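Local structure of glycoside hydrolase YxiA (3LV4) at residues 278-283 with 371-376; 405-410 with 432-437; 7-12 with 40-45; 346-351 with 411-416. The protein probably hydrolyses glycosidic bonds of L-arabinan as a calcium-binding glycoside hydrolase of family 43. All blocks are in the same frame, centred on the assembly; numbering follows the deposited sequence.

Contact 1. Residues 278-283 with 371-376; sequences FSFNNK and KESKEI. With CA (calcium ion), chain D.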
loop_
_atom_site.group_PDB
_atom_site.type_symbol
_atom_site.label_atom_id
_atom_site.label_comp_id
_atom_site.label_asym_id
_atom_site.label_seq_id
_atom_site.Cartn_x
_atom_site.Cartn_y
_atom_site.Cartn_z
ATOM N N PHE A 278 3.821 3.727 14.964
ATOM C CA PHE A 278 4.997 3.420 15.773
ATOM C C PHE A 278 5.871 4.645 15.958
ATOM O O PHE A 278 5.763 5.621 15.216
ATOM C CB PHE A 278 5.843 2.355 15.085
ATOM C CG PHE A 278 6.552 2.863 13.868
ATOM C CD1 PHE A 278 7.815 3.421 13.975
ATOM C CD2 PHE A 278 5.942 2.820 12.617
ATOM C CE1 PHE A 278 8.463 3.922 12.851
ATOM C CE2 PHE A 278 6.593 3.313 11.489
ATOM C CZ PHE A 278 7.849 3.864 11.610
ATOM N N SER A 279 6.765 4.568 16.936
ATOM C CA SER A 279 7.762 5.604 17.142
ATOM C C SER A 279 8.996 4.966 17.763
ATOM O O SER A 279 8.918 4.372 18.842
ATOM C CB SER A 279 7.213 6.708 18.040
ATOM O OG SER A 279 8.143 7.772 18.136
ATOM N N PHE A 280 10.120 5.043 17.062
ATOM C CA PHE A 280 11.382 4.567 17.612
ATOM C C PHE A 280 11.896 5.589 18.615
ATOM O O PHE A 280 12.159 6.741 18.261
ATOM C CB PHE A 280 12.427 4.398 16.513
ATOM C CG PHE A 280 12.282 3.130 15.710
ATOM C CD1 PHE A 280 12.595 1.897 16.272
ATOM C CD2 PHE A 280 11.880 3.174 14.377
ATOM C CE1 PHE A 280 12.486 0.726 15.534
ATOM C CE2 PHE A 280 11.767 1.997 13.626
ATOM C CZ PHE A 280 12.078 0.771 14.210
ATOM N N ASN A 281 12.043 5.172 19.865
ATOM C CA ASN A 281 12.550 6.070 20.901
ATOM C C ASN A 281 11.722 7.331 21.068
ATOM O O ASN A 281 12.241 8.376 21.472
ATOM C CB ASN A 281 13.996 6.443 20.611
ATOM C CG ASN A 281 14.947 5.604 21.387
ATOM O OD1 ASN A 281 14.711 5.342 22.564
ATOM N ND2 ASN A 281 16.020 5.156 20.746
ATOM N N ASN A 282 10.434 7.224 20.755
ATOM C CA ASN A 282 9.526 8.363 20.836
ATOM C C ASN A 282 9.997 9.552 20.008
ATOM O O ASN A 282 9.616 10.690 20.276
ATOM C CB ASN A 282 9.298 8.790 22.289
ATOM C CG ASN A 282 8.132 9.755 22.439
ATOM O OD1 ASN A 282 7.068 9.548 21.849
ATOM N ND2 ASN A 282 8.328 10.819 23.222
ATOM N N LYS A 283 10.827 9.290 19.001
ATOM C CA LYS A 283 11.292 10.355 18.121
ATOM C C LYS A 283 10.633 10.200 16.759
ATOM O O LYS A 283 10.794 9.182 16.079
ATOM C CB LYS A 283 12.811 10.356 17.996
ATOM C CG LYS A 283 13.489 10.669 19.328
ATOM C CD LYS A 283 14.998 10.451 19.286
ATOM C CE LYS A 283 15.607 10.777 20.643
ATOM N NZ LYS A 283 17.090 10.632 20.645
ATOM N N LYS A 371 2.578 2.803 18.829
ATOM C CA LYS A 371 3.354 1.830 19.573
ATOM C C LYS A 371 4.798 2.278 19.724
ATOM O O LYS A 371 5.490 2.524 18.736
ATOM C CB LYS A 371 3.229 0.459 18.911
ATOM C CG LYS A 371 1.776 -0.013 18.925
ATOM C CD LYS A 371 1.533 -1.345 18.249
ATOM C CE LYS A 371 0.034 -1.662 18.306
ATOM N NZ LYS A 371 -0.370 -2.900 17.578
ATOM N N GLU A 372 5.237 2.407 20.973
ATOM C CA GLU A 372 6.598 2.859 21.270
ATOM C C GLU A 372 7.583 1.705 21.184
ATOM O O GLU A 372 7.269 0.585 21.595
ATOM C CB GLU A 372 6.664 3.474 22.669
ATOM C CG GLU A 372 5.876 4.763 22.825
ATOM C CD GLU A 372 6.618 5.974 22.300
ATOM O OE1 GLU A 372 7.815 5.843 21.973
ATOM O OE2 GLU A 372 6.003 7.065 22.231
ATOM N N SER A 373 8.770 1.966 20.647
ATOM C CA SER A 373 9.795 0.930 20.603
ATOM C C SER A 373 10.326 0.688 22.007
ATOM O O SER A 373 10.319 1.592 22.851
ATOM C CB SER A 373 10.950 1.316 19.674
ATOM O OG SER A 373 11.701 2.393 20.216
ATOM N N LYS A 374 10.788 -0.539 22.244
ATOM C CA LYS A 374 11.386 -0.918 23.513
ATOM C C LYS A 374 12.735 -1.578 23.261
ATOM O O LYS A 374 12.939 -2.201 22.213
ATOM C CB LYS A 374 10.454 -1.865 24.267
ATOM C CG LYS A 374 9.083 -1.250 24.497
ATOM C CD LYS A 374 8.300 -1.977 25.552
ATOM C CE LYS A 374 7.023 -1.219 25.872
ATOM N NZ LYS A 374 5.994 -2.116 26.444
ATOM N N GLU A 375 13.649 -1.440 24.216
ATOM C CA GLU A 375 15.010 -1.947 24.041
ATOM C C GLU A 375 15.162 -3.434 24.308
ATOM O O GLU A 375 14.679 -3.954 25.318
ATOM C CB GLU A 375 16.001 -1.171 24.917
ATOM C CG GLU A 375 16.017 0.299 24.624
ATOM C CD GLU A 375 17.130 1.030 25.347
ATOM O OE1 GLU A 375 17.972 0.372 25.996
ATOM O OE2 GLU A 375 17.166 2.271 25.260
ATOM N N ILE A 376 15.852 -4.102 23.386
ATOM C CA ILE A 376 16.209 -5.499 23.531
ATOM C C ILE A 376 17.681 -5.643 23.192
ATOM O O ILE A 376 18.298 -4.705 22.680
ATOM C CB ILE A 376 15.392 -6.393 22.574
ATOM C CG1 ILE A 376 15.699 -6.050 21.109
ATOM C CG2 ILE A 376 13.897 -6.259 22.861
ATOM C CD1 ILE A 376 15.170 -7.081 20.119
HETATM CA CA CA D . 15.593 3.804 24.132
HETATM O O HOH W 1 17.909 4.946 23.400
HETATM O O HOH W 2 13.313 2.773 24.071
HETATM O O HOH W 3 14.441 4.415 26.622
#
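A calcium site sits where the outer strand of a propeller blade meets the C-terminal lipocalin-like domain, with Asn281 and Ser373 hydrogen-bonded beside it. Asn281 OD1 binds the calcium ion at 2.4 Å and Glu375 OE2 at 2.5 Å, one ligand from each segment; Glu358 OE2 and three waters complete the coordination. Glu375 reaches the metal with its chain extended beyond CG, whereas Asn281 belongs to a type I' turn, Phe280 to Lys283, that carries its amide over to the ion. The turn follows a short parallel pairing of strands 272-280 and 371-378, in which Ser279 N donates to Lys371 O (3.0 Å) and Ser373 N to Ser279 O (3.0 Å). Strand 272-280 is the last strand of one blade of the family 43 five-bladed beta-propeller, so this pairing runs from catalytic module to C-terminal module. Just past it, Ser373 points its CB toward 278-283, and OG, set between the backbone N and the carbonyl carbon (chi1 69°), accepts a nearly straight bond from Asn281 N (2.8 Å, 165°). The same hydroxyl is hydrogen-bonded to Glu358 OE1, the other oxygen of a calcium-binding carboxylate, which makes Ser373 a second-shell residue for two ligands. Without the hydroxyl, as with an alanine here, Asn281 N and the Glu358 carboxylate would probably lose a shared partner and be freer to shift. Ser373 CB also rests 3.8 Å from CD1 of Phe280. The Phe278 ring packs edge-to-face with Trp439 and Tyr286.

Contact 2. Residues 405-410 with 432-437; sequences DGKTYD and SREGDA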
loop_
_atom_site.group_PDB
_atom_site.type_symbol
_atom_site.label_atom_id
_atom_site.label_comp_id
_atom_site.label_asym_id
_atom_site.label_seq_id
_atom_site.Cartn_x
_atom_site.Cartn_y
_atom_site.Cartn_z
ATOM N N ASP A 405 7.571 -14.241 21.981
ATOM C CA ASP A 405 6.126 -14.162 22.212
ATOM C C ASP A 405 5.390 -15.387 21.668
ATOM O O ASP A 405 4.257 -15.276 21.176
ATOM C CB ASP A 405 5.548 -12.863 21.607
ATOM C CG ASP A 405 5.995 -11.594 22.362
ATOM O OD1 ASP A 405 5.994 -11.606 23.613
ATOM O OD2 ASP A 405 6.331 -10.573 21.709
ATOM N N GLY A 406 6.038 -16.550 21.762
ATOM C CA GLY A 406 5.447 -17.808 21.337
ATOM C C GLY A 406 5.407 -18.032 19.834
ATOM O O GLY A 406 4.802 -18.993 19.359
ATOM N N LYS A 407 6.060 -17.148 19.086
ATOM C CA LYS A 407 6.021 -17.204 17.629
ATOM C C LYS A 407 7.422 -17.228 17.023
ATOM O O LYS A 407 8.403 -16.917 17.699
ATOM C CB LYS A 407 5.207 -16.031 17.076
ATOM C CG LYS A 407 3.716 -16.193 17.326
ATOM C CD LYS A 407 2.934 -14.976 16.908
ATOM C CE LYS A 407 3.171 -13.838 17.878
ATOM N NZ LYS A 407 2.304 -12.686 17.550
ATOM N N THR A 408 7.499 -17.626 15.756
ATOM C CA THR A 408 8.757 -17.631 15.021
ATOM C C THR A 408 8.680 -16.598 13.908
ATOM O O THR A 408 7.699 -16.548 13.173
ATOM C CB THR A 408 9.048 -19.008 14.401
ATOM O OG1 THR A 408 9.161 -19.986 15.444
ATOM C CG2 THR A 408 10.352 -18.968 13.611
ATOM N N TYR A 409 9.715 -15.771 13.803
ATOM C CA TYR A 409 9.737 -14.677 12.847
ATOM C C TYR A 409 10.894 -14.856 11.891
ATOM O O TYR A 409 12.020 -15.128 12.315
ATOM C CB TYR A 409 9.911 -13.342 13.571
ATOM C CG TYR A 409 8.760 -12.967 14.463
ATOM C CD1 TYR A 409 8.657 -13.483 15.755
ATOM C CD2 TYR A 409 7.768 -12.101 14.019
ATOM C CE1 TYR A 409 7.593 -13.141 16.585
ATOM C CE2 TYR A 409 6.703 -11.753 14.838
ATOM C CZ TYR A 409 6.623 -12.276 16.116
ATOM O OH TYR A 409 5.574 -11.929 16.929
ATOM N N ASP A 410 10.615 -14.694 10.603
ATOM C CA ASP A 410 11.632 -14.802 9.567
ATOM C C ASP A 410 11.773 -13.457 8.894
ATOM O O ASP A 410 10.780 -12.869 8.460
ATOM C CB ASP A 410 11.216 -15.852 8.535
ATOM C CG ASP A 410 11.315 -17.262 9.084
ATOM O OD1 ASP A 410 12.450 -17.755 9.221
ATOM O OD2 ASP A 410 10.268 -17.871 9.391
ATOM N N SER A 432 5.962 -13.320 11.293
ATOM C CA SER A 432 5.537 -14.645 11.733
ATOM C C SER A 432 4.450 -15.192 10.813
ATOM O O SER A 432 3.798 -14.437 10.081
ATOM C CB SER A 432 4.947 -14.558 13.136
ATOM O OG SER A 432 3.755 -13.787 13.098
ATOM N N ARG A 433 4.236 -16.505 10.875
ATOM C CA ARG A 433 3.143 -17.123 10.131
ATOM C C ARG A 433 1.820 -16.455 10.504
ATOM O O ARG A 433 0.915 -16.306 9.668
ATOM C CB ARG A 433 3.079 -18.625 10.434
ATOM C CG ARG A 433 2.063 -19.378 9.603
ATOM C CD ARG A 433 2.229 -20.884 9.772
ATOM N NE ARG A 433 1.328 -21.443 10.769
ATOM C CZ ARG A 433 1.448 -22.673 11.261
ATOM N NH1 ARG A 433 2.440 -23.457 10.850
ATOM N NH2 ARG A 433 0.586 -23.120 12.169
ATOM N N GLU A 434 1.716 -16.067 11.769
ATOM C CA GLU A 434 0.507 -15.445 12.304
ATOM C C GLU A 434 0.191 -14.096 11.655
ATOM O O GLU A 434 -0.936 -13.601 11.736
ATOM C CB GLU A 434 0.620 -15.292 13.820
ATOM C CG GLU A 434 0.393 -16.605 14.589
ATOM C CD GLU A 434 1.618 -17.508 14.631
ATOM O OE1 GLU A 434 2.709 -17.096 14.183
ATOM O OE2 GLU A 434 1.489 -18.641 15.137
ATOM N N GLY A 435 1.196 -13.505 11.025
ATOM C CA GLY A 435 0.988 -12.325 10.207
ATOM C C GLY A 435 1.350 -11.011 10.873
ATOM O O GLY A 435 0.904 -9.957 10.416
ATOM N N ASP A 436 2.139 -11.056 11.947
ATOM C CA ASP A 436 2.572 -9.818 12.589
ATOM C C ASP A 436 4.054 -9.555 12.347
ATOM O O ASP A 436 4.847 -10.495 12.156
ATOM C CB ASP A 436 2.219 -9.776 14.091
ATOM C CG ASP A 436 2.993 -10.798 14.911
ATOM O OD1 ASP A 436 3.880 -10.385 15.700
ATOM O OD2 ASP A 436 2.715 -12.010 14.770
ATOM N N ALA A 437 4.403 -8.270 12.313
ATOM C CA ALA A 437 5.749 -7.814 11.972
ATOM C C ALA A 437 6.522 -7.315 13.179
ATOM O O ALA A 437 5.968 -6.641 14.047
ATOM C CB ALA A 437 5.669 -6.696 10.939
HETATM O O HOH W 4 4.981 -18.588 14.675
HETATM O O HOH W 5 6.160 -18.426 11.877
#
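Lys407, first of the strand residues here to touch 432-437, lays its side chain against Glu434 and Asp436. Its CG and CD pass the Glu434 carboxylate, CG coming 3.4 Å from OE1, and a bend at chi3 (-73°) then brings NZ to Asp436 OD2 as a salt bridge of 2.9 Å. That oxygen also accepts from Ser432 OG (2.7 Å), and the two donors come from opposite faces of the carboxylate plane. Thr408 contributes its backbone: one water joins its N to Glu434 OE1, a second joins its O to Arg433 N, and the same carbonyl receives a CH contact from Ser432 CA. Tyr409 brings the other grip on Asp436. Its OH donates to the syn lone pair of OD1 at 2.6 Å, OD1 lying in the plane of the ring at its edge while the carboxylate itself stands almost perpendicular to the ring (87°). Over one ring face sits Ser432 CB, a CH-pi contact 4.0 Å from the centroid. Asp436 is thus fixed at both oxygens by three donors, which would be expected to favour its charged form. The 432-435 type I turn that presents it connects strands 423-432 and 437-442 of the lipocalin-like domain; strand 407-418 runs antiparallel to 423-432, with strand 399-404 on its other side, where Tyr409 packs on Leu402.

Contact 3. Residues 7-12 with 40-45; sequences VFSEVT and LMNWTQ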
loop_
_atom_site.group_PDB
_atom_site.type_symbol
_atom_site.label_atom_id
_atom_site.label_comp_id
_atom_site.label_asym_id
_atom_site.label_seq_id
_atom_site.Cartn_x
_atom_site.Cartn_y
_atom_site.Cartn_z
ATOM N N VAL A 7 19.697 13.374 1.411
ATOM C CA VAL A 7 18.857 14.559 1.372
ATOM C C VAL A 7 17.468 14.162 0.901
ATOM O O VAL A 7 17.325 13.427 -0.069
ATOM C CB VAL A 7 19.444 15.623 0.428
ATOM C CG1 VAL A 7 18.489 16.794 0.282
ATOM C CG2 VAL A 7 20.796 16.092 0.948
ATOM N N PHE A 8 16.450 14.640 1.608
ATOM C CA PHE A 8 15.064 14.376 1.241
ATOM C C PHE A 8 14.359 15.683 0.924
ATOM O O PHE A 8 14.676 16.716 1.515
ATOM C CB PHE A 8 14.334 13.673 2.388
ATOM C CG PHE A 8 14.952 12.359 2.788
ATOM C CD1 PHE A 8 14.669 11.200 2.085
ATOM C CD2 PHE A 8 15.818 12.287 3.870
ATOM C CE1 PHE A 8 15.241 9.986 2.452
ATOM C CE2 PHE A 8 16.394 11.081 4.244
ATOM C CZ PHE A 8 16.101 9.925 3.533
ATOM N N SER A 9 13.421 15.639 -0.020
ATOM C CA SER A 9 12.554 16.775 -0.310
ATOM C C SER A 9 11.136 16.236 -0.295
ATOM O O SER A 9 10.815 15.327 -1.061
ATOM C CB SER A 9 12.873 17.376 -1.684
ATOM O OG SER A 9 14.250 17.691 -1.787
ATOM N N GLU A 10 10.297 16.784 0.578
ATOM C CA GLU A 10 9.007 16.169 0.872
ATOM C C GLU A 10 7.892 16.669 -0.031
ATOM O O GLU A 10 7.910 17.812 -0.504
ATOM C CB GLU A 10 8.599 16.417 2.336
ATOM C CG GLU A 10 9.702 16.228 3.377
ATOM C CD GLU A 10 10.231 14.803 3.461
ATOM O OE1 GLU A 10 9.771 13.924 2.698
ATOM O OE2 GLU A 10 11.120 14.563 4.305
ATOM N N VAL A 11 6.913 15.801 -0.262
ATOM C CA VAL A 11 5.711 16.200 -0.978
ATOM C C VAL A 11 4.476 15.644 -0.305
ATOM O O VAL A 11 4.548 14.720 0.509
ATOM C CB VAL A 11 5.719 15.767 -2.470
ATOM C CG1 VAL A 11 6.775 16.557 -3.257
ATOM C CG2 VAL A 11 5.919 14.245 -2.607
ATOM N N THR A 12 3.340 16.227 -0.656
ATOM C CA THR A 12 2.071 15.832 -0.084
ATOM C C THR A 12 1.204 15.264 -1.197
ATOM O O THR A 12 0.746 15.999 -2.083
ATOM C CB THR A 12 1.402 17.028 0.609
ATOM O OG1 THR A 12 2.267 17.504 1.650
ATOM C CG2 THR A 12 0.074 16.633 1.214
ATOM N N LEU A 40 13.646 8.709 -5.682
ATOM C CA LEU A 40 12.705 8.259 -4.651
ATOM C C LEU A 40 12.955 8.918 -3.291
ATOM O O LEU A 40 12.413 8.480 -2.275
ATOM C CB LEU A 40 12.722 6.727 -4.508
ATOM C CG LEU A 40 12.225 5.931 -5.719
ATOM C CD1 LEU A 40 12.366 4.427 -5.476
ATOM C CD2 LEU A 40 10.779 6.279 -6.085
HETATM N N MSE A 41 13.767 9.974 -3.276
HETATM C CA MSE A 41 14.092 10.671 -2.035
HETATM C C MSE A 41 13.798 12.155 -2.136
HETATM O O MSE A 41 13.303 12.767 -1.193
HETATM C CB MSE A 41 15.566 10.470 -1.682
HETATM C CG MSE A 41 15.957 9.019 -1.527
HETATM SE SE MSE A 41 17.890 8.842 -1.547
HETATM C CE MSE A 41 18.297 9.866 0.067
ATOM N N ASN A 42 14.124 12.740 -3.281
ATOM C CA ASN A 42 13.876 14.156 -3.487
ATOM C C ASN A 42 12.749 14.382 -4.468
ATOM O O ASN A 42 12.945 14.352 -5.686
ATOM C CB ASN A 42 15.157 14.862 -3.911
ATOM C CG ASN A 42 16.209 14.809 -2.825
ATOM O OD1 ASN A 42 16.213 15.634 -1.906
ATOM N ND2 ASN A 42 17.088 13.813 -2.899
ATOM N N TRP A 43 11.557 14.586 -3.921
ATOM C CA TRP A 43 10.357 14.749 -4.733
ATOM C C TRP A 43 10.078 16.211 -5.031
ATOM O O TRP A 43 10.396 17.095 -4.230
ATOM C CB TRP A 43 9.140 14.133 -4.036
ATOM C CG TRP A 43 9.242 12.645 -3.845
ATOM C CD1 TRP A 43 9.805 11.995 -2.786
ATOM C CD2 TRP A 43 8.766 11.622 -4.738
ATOM N NE1 TRP A 43 9.709 10.633 -2.963
ATOM C CE2 TRP A 43 9.077 10.379 -4.152
ATOM C CE3 TRP A 43 8.111 11.641 -5.975
ATOM C CZ2 TRP A 43 8.761 9.162 -4.760
ATOM C CZ3 TRP A 43 7.788 10.429 -6.577
ATOM C CH2 TRP A 43 8.119 9.205 -5.970
ATOM N N THR A 44 9.486 16.445 -6.199
ATOM C CA THR A 44 9.017 17.755 -6.596
ATOM C C THR A 44 7.503 17.711 -6.749
ATOM O O THR A 44 6.966 16.849 -7.443
ATOM C CB THR A 44 9.659 18.174 -7.922
ATOM O OG1 THR A 44 11.075 18.296 -7.736
ATOM C CG2 THR A 44 9.092 19.502 -8.405
ATOM N N GLN A 45 6.811 18.624 -6.085
ATOM C CA GLN A 45 5.360 18.671 -6.186
ATOM C C GLN A 45 4.951 19.204 -7.557
ATOM O O GLN A 45 5.432 20.250 -7.991
ATOM C CB GLN A 45 4.782 19.562 -5.086
ATOM C CG GLN A 45 3.274 19.444 -4.925
ATOM C CD GLN A 45 2.893 18.350 -3.953
ATOM O OE1 GLN A 45 3.483 18.234 -2.874
ATOM N NE2 GLN A 45 1.901 17.540 -4.325
HETATM O O HOH W 6 11.068 12.357 0.303
HETATM O O HOH W 7 9.556 18.960 -2.218
#
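Two backbone bonds join the 7-12 and 40-45 segments around Ser9: Ser9 N donates to Met41 O (3.1 Å), and Trp43 N to Ser9 O (3.0 Å). Side-chain bonds flank this single bridge. Ser9 OG donates to Asn42 OD1 at 2.8 Å, in the carbonyl plane and on a lone pair, while Asn42 ND2 makes a weak, bent bond to Val7 O. At the other end the Gln45 amide, swung round by a bend at chi2 (89°), clasps the backbone of Thr12: its OE1 takes Thr12 N in plane (3.0 Å, 172°), and its NE2 reaches Thr12 O from above the carbonyl plane. NE2 is bonded to Ser47 O as well. A leucine in place of Gln45 would probably leave Thr12 N and O without these mates and the 7-12 loop less firmly held at Thr12. The apolar contacts put both Val11 methyls on Trp43 CB, CG1 at 3.5 Å, and set the Phe8 ring obliquely against the selenomethionine methyl of Met41 (CE1 to CE 3.9 Å). Water links Glu10 O with Trp43 O. The segment 7-12 thereby lies between the edge strand 44-47 of the first propeller blade and strand 319-327 of the last, where Val11 pairs with Val320 and the Trp43 ring packs on Val322.

Contact 4. Residues 346-351 with 411-416; sequences EKVKKS and GVFLRQ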
loop_
_atom_site.group_PDB
_atom_site.type_symbol
_atom_site.label_atom_id
_atom_site.label_comp_id
_atom_site.label_asym_id
_atom_site.label_seq_id
_atom_site.Cartn_x
_atom_site.Cartn_y
_atom_site.Cartn_z
ATOM N N GLU A 346 23.374 -6.314 1.820
ATOM C CA GLU A 346 24.780 -6.677 1.907
ATOM C C GLU A 346 24.935 -7.948 2.727
ATOM O O GLU A 346 24.007 -8.379 3.417
ATOM C CB GLU A 346 25.561 -5.576 2.617
ATOM C CG GLU A 346 25.404 -4.182 2.051
ATOM C CD GLU A 346 25.945 -3.134 3.009
ATOM O OE1 GLU A 346 25.441 -3.052 4.153
ATOM O OE2 GLU A 346 26.877 -2.401 2.628
ATOM N N LYS A 347 26.124 -8.534 2.676
ATOM C CA LYS A 347 26.436 -9.659 3.543
ATOM C C LYS A 347 26.708 -9.115 4.939
ATOM O O LYS A 347 27.528 -8.221 5.109
ATOM C CB LYS A 347 27.655 -10.431 3.023
ATOM C CG LYS A 347 28.000 -11.680 3.840
ATOM C CD LYS A 347 28.984 -12.604 3.103
ATOM C CE LYS A 347 30.325 -11.927 2.871
ATOM N NZ LYS A 347 31.362 -12.860 2.325
ATOM N N VAL A 348 26.014 -9.642 5.939
ATOM C CA VAL A 348 26.310 -9.280 7.317
ATOM C C VAL A 348 26.887 -10.475 8.057
ATOM O O VAL A 348 26.572 -11.623 7.754
ATOM C CB VAL A 348 25.062 -8.763 8.057
ATOM C CG1 VAL A 348 24.436 -7.625 7.292
ATOM C CG2 VAL A 348 24.065 -9.890 8.269
ATOM N N LYS A 349 27.747 -10.198 9.026
ATOM C CA LYS A 349 28.322 -11.243 9.856
ATOM C C LYS A 349 27.782 -11.101 11.275
ATOM O O LYS A 349 27.140 -10.106 11.601
ATOM C CB LYS A 349 29.849 -11.149 9.855
ATOM C CG LYS A 349 30.385 -10.002 10.685
ATOM C CD LYS A 349 31.887 -9.863 10.528
ATOM C CE LYS A 349 32.245 -9.435 9.120
ATOM N NZ LYS A 349 33.704 -9.163 8.990
ATOM N N LYS A 350 28.053 -12.089 12.118
ATOM C CA LYS A 350 27.519 -12.100 13.479
ATOM C C LYS A 350 27.869 -10.834 14.274
ATOM O O LYS A 350 27.004 -10.270 14.948
ATOM C CB LYS A 350 27.978 -13.356 14.229
ATOM C CG LYS A 350 27.143 -13.698 15.457
ATOM C CD LYS A 350 27.690 -14.939 16.162
ATOM C CE LYS A 350 26.800 -15.375 17.321
ATOM N NZ LYS A 350 25.512 -15.970 16.855
ATOM N N SER A 351 29.120 -10.378 14.203
ATOM C CA SER A 351 29.499 -9.199 14.982
ATOM C C SER A 351 28.750 -7.943 14.528
ATOM O O SER A 351 28.557 -7.012 15.316
ATOM C CB SER A 351 31.018 -8.964 14.971
ATOM O OG SER A 351 31.443 -8.352 13.772
ATOM N N GLY A 411 12.998 -12.960 8.794
ATOM C CA GLY A 411 13.188 -11.641 8.228
ATOM C C GLY A 411 14.556 -11.412 7.642
ATOM O O GLY A 411 15.299 -12.362 7.353
ATOM N N VAL A 412 14.881 -10.134 7.466
ATOM C CA VAL A 412 16.085 -9.726 6.759
ATOM C C VAL A 412 16.770 -8.582 7.505
ATOM O O VAL A 412 16.089 -7.685 8.024
ATOM C CB VAL A 412 15.742 -9.281 5.310
ATOM C CG1 VAL A 412 17.015 -8.967 4.536
ATOM C CG2 VAL A 412 14.957 -10.376 4.583
ATOM N N PHE A 413 18.104 -8.635 7.581
ATOM C CA PHE A 413 18.931 -7.548 8.125
ATOM C C PHE A 413 19.288 -6.547 7.021
ATOM O O PHE A 413 19.559 -6.936 5.880
ATOM C CB PHE A 413 20.265 -8.091 8.667
ATOM C CG PHE A 413 20.181 -8.808 9.998
ATOM C CD1 PHE A 413 19.971 -8.107 11.176
ATOM C CD2 PHE A 413 20.397 -10.182 10.072
ATOM C CE1 PHE A 413 19.934 -8.766 12.404
ATOM C CE2 PHE A 413 20.364 -10.851 11.295
ATOM C CZ PHE A 413 20.134 -10.144 12.462
ATOM N N LEU A 414 19.335 -5.263 7.363
ATOM C CA LEU A 414 19.675 -4.230 6.390
ATOM C C LEU A 414 20.285 -3.025 7.088
ATOM O O LEU A 414 19.699 -2.494 8.033
ATOM C CB LEU A 414 18.419 -3.788 5.637
ATOM C CG LEU A 414 18.621 -2.723 4.555
ATOM C CD1 LEU A 414 19.516 -3.270 3.410
ATOM C CD2 LEU A 414 17.279 -2.208 4.025
ATOM N N ARG A 415 21.457 -2.585 6.635
ATOM C CA ARG A 415 22.013 -1.332 7.141
ATOM C C ARG A 415 21.269 -0.159 6.517
ATOM O O ARG A 415 21.083 -0.107 5.304
ATOM C CB ARG A 415 23.504 -1.216 6.821
ATOM C CG ARG A 415 24.377 -2.221 7.524
ATOM C CD ARG A 415 25.852 -1.924 7.239
ATOM N NE ARG A 415 26.752 -2.881 7.879
ATOM C CZ ARG A 415 26.995 -4.105 7.417
ATOM N NH1 ARG A 415 26.387 -4.536 6.317
ATOM N NH2 ARG A 415 27.835 -4.908 8.062
ATOM N N GLN A 416 20.864 0.790 7.352
ATOM C CA GLN A 416 20.043 1.899 6.906
ATOM C C GLN A 416 20.498 3.214 7.502
ATOM O O GLN A 416 21.246 3.241 8.477
ATOM C CB GLN A 416 18.597 1.675 7.329
ATOM C CG GLN A 416 17.919 0.525 6.642
ATOM C CD GLN A 416 16.425 0.732 6.603
ATOM O OE1 GLN A 416 15.725 0.483 7.582
ATOM N NE2 GLN A 416 15.930 1.218 5.476
HETATM O O HOH W 8 21.955 -6.425 4.405
HETATM O O HOH W 9 22.962 -3.853 4.567
#
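Glu346 and Val348, on the coil leading to the short helix 350-353, meet Arg415 and Phe413 on strand 407-418 of the lipocalin-like beta domain. No backbone bond joins the two segments directly; the nearest CA atoms, those of Glu346 and Leu414, are 7.2 Å apart, so side chains and water span the interval. The buried part is apolar. Val348 CG2 stands 4.1 Å from Phe413 CD2, valine and ring crossing at about a right angle, and both lean on strand 423-432, Val348 against Met426 and Phe413 against Phe428. Phe413 also touches Ile400 of strand 399-404, so the buried ring lies against both neighbouring strands. Val348 is thus two-sided, its other methyl, CG1, lying 3.8 Å from Arg415 NH1.

The outer side is polar and watery. Arg415 runs extended from CG to NE (chi2 -174°, chi3 -179°), past Val348 in the opposite direction, and NH1 forms a salt bridge to Glu346 OE1 at 2.8 Å. The bond is one-pronged: carboxylate and guanidinium are almost perpendicular, and NH1 approaches OE1 from above the carboxylate plane. A water joins the same OE1 to Arg415 N (2.9 Å from the water), and a second water bridges Glu346 N and Phe413 O, a backbone-to-backbone link between the segments. The second prong of the arginine turns elsewhere: NH2 forms a salt bridge with Asp352 of helix 350-353, whose OD2 also takes the backbone N of Lys349, the N-cap residue of that helix.

From the N terminus, contact 3 comes first and closes a short loop holding the first three strands of the opening propeller blade, keeping the N-terminal segment against that blade's edge strand 44-47; it ends long before the others begin. Contact 1 then spans residues 278 to 376, taking in the last blade and joining the propeller to the C-terminal domain. Contact 4 starts within that span and ends beyond it, so the two cross, their nearest atoms about 7 Å apart. Contact 4 in turn crosses contact 2: both use strand 407-418, contact 2 its first part and contact 4 the adjoining one, with centres 20 Å apart. Contacts 2 and 4 thus fasten the C-terminal domain internally.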